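Local coordinates for GGDEF family protein (Vibrio cholerae, PDB 5GZS), which is a diguanylate cyclase that probably makes cyclic di-GMP, with a periplasmic portion of two solute-binding-protein modules that holds a bound arginine, at residues Q209-S214 with E258-K263; V316-Y321 with L372-D377. All blocks are in the same frame, centred on the assembly; numbering follows the deposited sequence.

In the fold
Contact 1 and contact 2 have centres 49 Å apart, share no helix or strand and follow one another along the chain. Contact 1 lies nearer the middle, about 17 Å from the chain's centre, where the long helix 189-218 meets the end of helix 248-259; contact 2 lies about 39 Å out, at the ends of the neighbouring strands 312-318 and 378-382. Both are partly buried, and in both an arginine reaches a backbone carbonyl. In contact 1 that bond flanks an interior cluster of leucine and selenomethionine, with no acidic partner across the contact. In contact 2 the arginine also pairs with a buried aspartate, and charged groups dominate.

Contact 1: residues Q209-S214 with E258-K263; sequences QALRQS and EMLLLK
Leu211 turns inward from helix 189-218 and meets Leu260 and Met259, the latter a selenomethionine. Its CG lies anti to the backbone N (chi1 177°), and Leu211 CD2 rests 3.6 Å from Leu260 CD2. Leu211 CD2 also approaches Met259 CG, at 3.9 Å, the side chains crossing at about a right angle; beyond CG the Met259 chain bends away.

Next, Arg212 extends from CG to NE and reaches the C-terminal end of helix 248-259. Arg212 NE donates a nearly straight hydrogen bond to Met259 O (3.1 Å, 166° at the hydrogen), in the guanidinium plane but above the carbonyl plane. A weak second bond runs from NH2 to the same oxygen. Leu261 CG covers one guanidinium face toward its rim, 3.7 Å from Arg212 NE. Leu261, with positive phi, belongs to the Schellman motif ending helix 248-259, where the arginine's positive charge probably suits the helix dipole.

Further along, Ser214 OG hydrogen-bonds Arg432 NH1 of helix 421-435, which packs against Leu211, Met259 and Leu260. Three helices thus converge: helix 248-259, of the second solute-binding-protein family 3 module, is met by the long helix 189-218 preceding it in the chain, while Lys263 pairs through its backbone with Leu226 at strand 226-230.

Contact 2: residues V316-Y321 with L372-D377; sequences VKREHY and LNKEVD
The guanidinium of Arg318 has Lys374 over one face and two oxygens, Val376 O and Asp377 OD1, at its edge. Lys374 CG sits over that face toward the rim, 3.6 Å from Arg318 NE, its chain crossing the arginine at about a right angle. Arg318 NH2 serves both oxygens: a fairly straight hydrogen bond to Val376 O (3.1 Å, 168°) and a salt bridge to Asp377 OD1 (2.7 Å), which is more bent and meets the carboxylate from above its plane. A bend at chi3 (-60°) turns the end of Arg318 into this position.

Tyr321 approaches the same aspartate oxygen obliquely, its ring 22° from the carboxylate plane, while its OH hydrogen-bonds Glu335 OE2. Asp377 OD2 makes a second salt bridge, to Arg336, so the buried carboxylate lies between two arginines and probably stays ionised. Lys374 NZ lies 3.6 Å from Arg318 NH1, a like-charge approach that Asp377 probably offsets in part.

Arg318 to Tyr321 form a type II beta turn with His320 at positive phi. Lys317 NZ ties down its far end by a hydrogen bond to Tyr321 O (3.1 Å) and also pairs with Asp323.

The turn follows strand 312-318, which lies between strands 378-382 and 399-410 in a sheet of the second solute-binding-protein family 3 module, with backbone bonds from Val316 to Ile379 and from Lys317 to Val400. Across from it, the loop 373-377 runs from helix 364-372 toward strand 378-382; contact 2 therefore links the turn after one inner strand to the loop leading into its antiparallel neighbour.

Contact 1: residues Q209-S214 with E258-K263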
loop_
_atom_site.group_PDB
_atom_site.type_symbol
_atom_site.label_atom_id
_atom_site.label_comp_id
_atom_site.label_asym_id
_atom_site.label_seq_id
_atom_site.Cartn_x
_atom_site.Cartn_y
_atom_site.Cartn_z
ATOM N N GLN A 209 -7.495 13.016 -28.579
ATOM C CA GLN A 209 -7.367 14.179 -29.447
ATOM C C GLN A 209 -6.430 15.203 -28.831
ATOM O O GLN A 209 -5.586 15.781 -29.516
ATOM C CB GLN A 209 -8.737 14.808 -29.707
ATOM C CG GLN A 209 -8.697 16.033 -30.606
ATOM C CD GLN A 209 -9.437 17.216 -30.011
ATOM O OE1 GLN A 209 -9.474 17.392 -28.794
ATOM N NE2 GLN A 209 -10.033 18.034 -30.871
ATOM N N ALA A 210 -6.583 15.422 -27.530
ATOM C CA ALA A 210 -5.719 16.369 -26.809
ATOM C C ALA A 210 -4.286 15.850 -26.892
ATOM O O ALA A 210 -3.382 16.584 -27.271
ATOM C CB ALA A 210 -6.152 16.537 -25.377
ATOM N N LEU A 211 -4.120 14.558 -26.600
ATOM C CA LEU A 211 -2.829 13.917 -26.634
ATOM C C LEU A 211 -2.231 13.992 -28.039
ATOM O O LEU A 211 -1.067 14.360 -28.217
ATOM C CB LEU A 211 -2.928 12.447 -26.177
ATOM C CG LEU A 211 -1.586 11.700 -26.265
ATOM C CD1 LEU A 211 -0.483 12.490 -25.580
ATOM C CD2 LEU A 211 -1.650 10.311 -25.667
ATOM N N ARG A 212 -3.017 13.651 -29.049
ATOM C CA ARG A 212 -2.475 13.667 -30.395
ATOM C C ARG A 212 -2.115 15.081 -30.848
ATOM O O ARG A 212 -1.145 15.286 -31.593
ATOM C CB ARG A 212 -3.444 12.988 -31.333
ATOM C CG ARG A 212 -3.435 11.497 -31.024
ATOM C CD ARG A 212 -4.532 10.712 -31.714
ATOM N NE ARG A 212 -4.605 9.401 -31.080
ATOM C CZ ARG A 212 -5.518 8.479 -31.351
ATOM N NH1 ARG A 212 -6.443 8.718 -32.268
ATOM N NH2 ARG A 212 -5.498 7.311 -30.708
ATOM N N GLN A 213 -2.833 16.070 -30.345
ATOM C CA GLN A 213 -2.499 17.434 -30.694
ATOM C C GLN A 213 -1.146 17.783 -30.103
ATOM O O GLN A 213 -0.421 18.632 -30.631
ATOM C CB GLN A 213 -3.576 18.416 -30.222
ATOM C CG GLN A 213 -3.621 19.676 -31.066
ATOM C CD GLN A 213 -3.455 19.408 -32.577
ATOM O OE1 GLN A 213 -4.017 18.455 -33.136
ATOM N NE2 GLN A 213 -2.691 20.265 -33.239
ATOM N N SER A 214 -0.798 17.114 -29.015
ATOM C CA SER A 214 0.477 17.375 -28.375
ATOM C C SER A 214 1.614 16.819 -29.209
ATOM O O SER A 214 2.709 17.417 -29.264
ATOM C CB SER A 214 0.517 16.774 -26.974
ATOM O OG SER A 214 -0.184 17.592 -26.071
ATOM N N GLU A 258 0.164 3.277 -30.235
ATOM C CA GLU A 258 -1.081 3.405 -30.963
ATOM C C GLU A 258 -1.820 4.633 -30.445
ATOM O O GLU A 258 -2.331 5.443 -31.220
ATOM C CB GLU A 258 -1.917 2.130 -30.823
ATOM C CG GLU A 258 -1.758 1.194 -32.024
ATOM C CD GLU A 258 -1.709 -0.273 -31.641
ATOM O OE1 GLU A 258 -1.145 -1.069 -32.426
ATOM O OE2 GLU A 258 -2.216 -0.619 -30.552
HETATM N N MSE A 259 -1.829 4.769 -29.125
HETATM C CA MSE A 259 -2.339 5.950 -28.455
HETATM C C MSE A 259 -1.807 7.250 -29.092
HETATM O O MSE A 259 -2.511 8.251 -29.148
HETATM C CB MSE A 259 -1.963 5.903 -26.962
HETATM C CG MSE A 259 -2.928 6.647 -26.049
HETATM SE SE MSE A 259 -4.577 5.573 -25.970
HETATM C CE MSE A 259 -4.368 4.767 -24.225
ATOM N N LEU A 260 -0.568 7.240 -29.573
ATOM C CA LEU A 260 0.054 8.481 -30.015
ATOM C C LEU A 260 0.125 8.593 -31.531
ATOM O O LEU A 260 0.640 9.578 -32.066
ATOM C CB LEU A 260 1.460 8.615 -29.436
ATOM C CG LEU A 260 1.634 8.539 -27.924
ATOM C CD1 LEU A 260 3.022 7.965 -27.626
ATOM C CD2 LEU A 260 1.484 9.922 -27.312
ATOM N N LEU A 261 -0.393 7.576 -32.207
ATOM C CA LEU A 261 -0.371 7.480 -33.661
ATOM C C LEU A 261 1.030 7.578 -34.206
ATOM O O LEU A 261 1.239 8.101 -35.304
ATOM C CB LEU A 261 -1.247 8.545 -34.305
ATOM C CG LEU A 261 -2.755 8.364 -34.162
ATOM C CD1 LEU A 261 -3.403 9.251 -35.193
ATOM C CD2 LEU A 261 -3.161 6.912 -34.354
ATOM N N LEU A 262 1.986 7.053 -33.443
ATOM C CA LEU A 262 3.317 6.803 -33.962
ATOM C C LEU A 262 3.437 5.357 -34.408
ATOM O O LEU A 262 2.780 4.469 -33.868
ATOM C CB LEU A 262 4.376 7.084 -32.909
ATOM C CG LEU A 262 4.260 8.349 -32.081
ATOM C CD1 LEU A 262 5.147 8.162 -30.914
ATOM C CD2 LEU A 262 4.682 9.575 -32.894
ATOM N N LYS A 263 4.317 5.106 -35.359
ATOM C CA LYS A 263 4.538 3.750 -35.826
ATOM C C LYS A 263 5.771 3.173 -35.144
ATOM O O LYS A 263 6.854 3.738 -35.224
ATOM C CB LYS A 263 4.688 3.730 -37.357
ATOM C CG LYS A 263 5.279 4.998 -37.942
ATOM C CD LYS A 263 5.074 5.098 -39.466
ATOM C CE LYS A 263 3.604 5.178 -39.815
ATOM N NZ LYS A 263 3.396 5.589 -41.235
#

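Contact 2: residues V316-Y321 with L372-D377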
loop_
_atom_site.group_PDB
_atom_site.type_symbol
_atom_site.label_atom_id
_atom_site.label_comp_id
_atom_site.label_asym_id
_atom_site.label_seq_id
_atom_site.Cartn_x
_atom_site.Cartn_y
_atom_site.Cartn_z
ATOM N N VAL A 316 14.919 -16.190 -3.216
ATOM C CA VAL A 316 14.720 -17.581 -3.546
ATOM C C VAL A 316 15.725 -18.397 -2.750
ATOM O O VAL A 316 16.914 -18.066 -2.723
ATOM C CB VAL A 316 14.868 -17.833 -5.043
ATOM C CG1 VAL A 316 14.896 -19.313 -5.321
ATOM C CG2 VAL A 316 13.727 -17.176 -5.790
ATOM N N LYS A 317 15.231 -19.440 -2.082
ATOM C CA LYS A 317 16.055 -20.297 -1.230
ATOM C C LYS A 317 15.840 -21.763 -1.561
ATOM O O LYS A 317 14.793 -22.132 -2.093
ATOM C CB LYS A 317 15.728 -20.073 0.248
ATOM C CG LYS A 317 14.292 -20.473 0.658
ATOM C CD LYS A 317 13.981 -20.025 2.082
ATOM C CE LYS A 317 12.670 -20.603 2.587
ATOM N NZ LYS A 317 12.798 -22.031 2.925
ATOM N N ARG A 318 16.832 -22.590 -1.236
ATOM C CA ARG A 318 16.672 -24.032 -1.288
ATOM C C ARG A 318 15.478 -24.399 -0.420
ATOM O O ARG A 318 15.315 -23.860 0.676
ATOM C CB ARG A 318 17.942 -24.739 -0.813
ATOM C CG ARG A 318 18.693 -25.358 -1.959
ATOM C CD ARG A 318 20.097 -25.753 -1.607
ATOM N NE ARG A 318 20.919 -24.628 -1.179
ATOM C CZ ARG A 318 21.365 -24.479 0.064
ATOM N NH1 ARG A 318 21.064 -25.385 0.981
ATOM N NH2 ARG A 318 22.117 -23.438 0.389
ATOM N N GLU A 319 14.621 -25.275 -0.935
ATOM C CA GLU A 319 13.414 -25.706 -0.235
ATOM C C GLU A 319 13.756 -26.290 1.151
ATOM O O GLU A 319 14.795 -26.920 1.298
ATOM C CB GLU A 319 12.683 -26.741 -1.078
ATOM C CG GLU A 319 11.346 -27.149 -0.545
ATOM C CD GLU A 319 10.719 -28.294 -1.314
ATOM O OE1 GLU A 319 11.031 -28.427 -2.507
ATOM O OE2 GLU A 319 9.922 -29.068 -0.743
ATOM N N HIS A 320 12.888 -26.087 2.142
ATOM C CA HIS A 320 13.047 -26.708 3.466
ATOM C C HIS A 320 14.207 -26.155 4.303
ATOM O O HIS A 320 14.422 -26.565 5.444
ATOM C CB HIS A 320 13.186 -28.228 3.326
ATOM C CG HIS A 320 11.895 -28.929 3.039
ATOM N ND1 HIS A 320 11.126 -28.649 1.931
ATOM C CD2 HIS A 320 11.238 -29.898 3.717
ATOM C CE1 HIS A 320 10.051 -29.416 1.938
ATOM N NE2 HIS A 320 10.094 -30.184 3.012
ATOM N N TYR A 321 14.943 -25.222 3.715
ATOM C CA TYR A 321 16.090 -24.567 4.322
ATOM C C TYR A 321 15.752 -23.332 5.165
ATOM O O TYR A 321 15.328 -22.304 4.628
ATOM C CB TYR A 321 17.064 -24.164 3.214
ATOM C CG TYR A 321 18.252 -23.343 3.670
ATOM C CD1 TYR A 321 19.396 -23.963 4.159
ATOM C CD2 TYR A 321 18.249 -21.958 3.575
ATOM C CE1 TYR A 321 20.485 -23.235 4.568
ATOM C CE2 TYR A 321 19.337 -21.215 3.988
ATOM C CZ TYR A 321 20.456 -21.863 4.484
ATOM O OH TYR A 321 21.551 -21.138 4.893
ATOM N N LEU A 372 21.229 -24.268 -6.277
ATOM C CA LEU A 372 21.046 -25.720 -6.330
ATOM C C LEU A 372 22.287 -26.476 -5.882
ATOM O O LEU A 372 22.183 -27.476 -5.163
ATOM C CB LEU A 372 20.662 -26.157 -7.741
ATOM C CG LEU A 372 19.301 -25.643 -8.207
ATOM C CD1 LEU A 372 19.029 -26.010 -9.662
ATOM C CD2 LEU A 372 18.232 -26.211 -7.289
ATOM N N ASN A 373 23.460 -25.996 -6.290
ATOM C CA ASN A 373 24.713 -26.653 -5.904
ATOM C C ASN A 373 25.163 -26.321 -4.468
ATOM O O ASN A 373 26.255 -26.712 -4.065
ATOM C CB ASN A 373 25.834 -26.290 -6.897
ATOM C CG ASN A 373 25.561 -26.787 -8.326
ATOM O OD1 ASN A 373 24.417 -27.039 -8.713
ATOM N ND2 ASN A 373 26.622 -26.915 -9.116
ATOM N N LYS A 374 24.320 -25.615 -3.705
ATOM C CA LYS A 374 24.647 -25.126 -2.349
ATOM C C LYS A 374 25.912 -24.249 -2.308
ATOM O O LYS A 374 26.507 -24.041 -1.245
ATOM C CB LYS A 374 24.809 -26.288 -1.363
ATOM C CG LYS A 374 23.565 -27.139 -1.169
ATOM C CD LYS A 374 23.873 -28.370 -0.325
ATOM C CE LYS A 374 22.722 -29.370 -0.339
ATOM N NZ LYS A 374 21.514 -28.859 0.374
ATOM N N GLU A 375 26.319 -23.757 -3.478
ATOM C CA GLU A 375 27.345 -22.726 -3.602
ATOM C C GLU A 375 26.925 -21.488 -2.822
ATOM O O GLU A 375 27.754 -20.764 -2.262
ATOM C CB GLU A 375 27.545 -22.358 -5.076
ATOM C CG GLU A 375 28.866 -22.791 -5.687
ATOM C CD GLU A 375 29.120 -22.112 -7.013
ATOM O OE1 GLU A 375 29.582 -20.949 -6.991
ATOM O OE2 GLU A 375 28.865 -22.734 -8.070
ATOM N N VAL A 376 25.608 -21.279 -2.806
ATOM C CA VAL A 376 24.959 -20.120 -2.218
ATOM C C VAL A 376 23.616 -20.556 -1.589
ATOM O O VAL A 376 23.093 -21.638 -1.897
ATOM C CB VAL A 376 24.733 -19.031 -3.286
ATOM C CG1 VAL A 376 23.517 -19.356 -4.145
ATOM C CG2 VAL A 376 24.649 -17.647 -2.664
ATOM N N ASP A 377 23.060 -19.727 -0.708
ATOM C CA ASP A 377 21.881 -20.127 0.065
ATOM C C ASP A 377 20.598 -19.365 -0.254
ATOM O O ASP A 377 19.503 -19.901 -0.056
ATOM C CB ASP A 377 22.177 -19.984 1.544
ATOM C CG ASP A 377 23.357 -20.825 1.981
ATOM O OD1 ASP A 377 23.127 -21.989 2.372
ATOM O OD2 ASP A 377 24.505 -20.323 1.940
#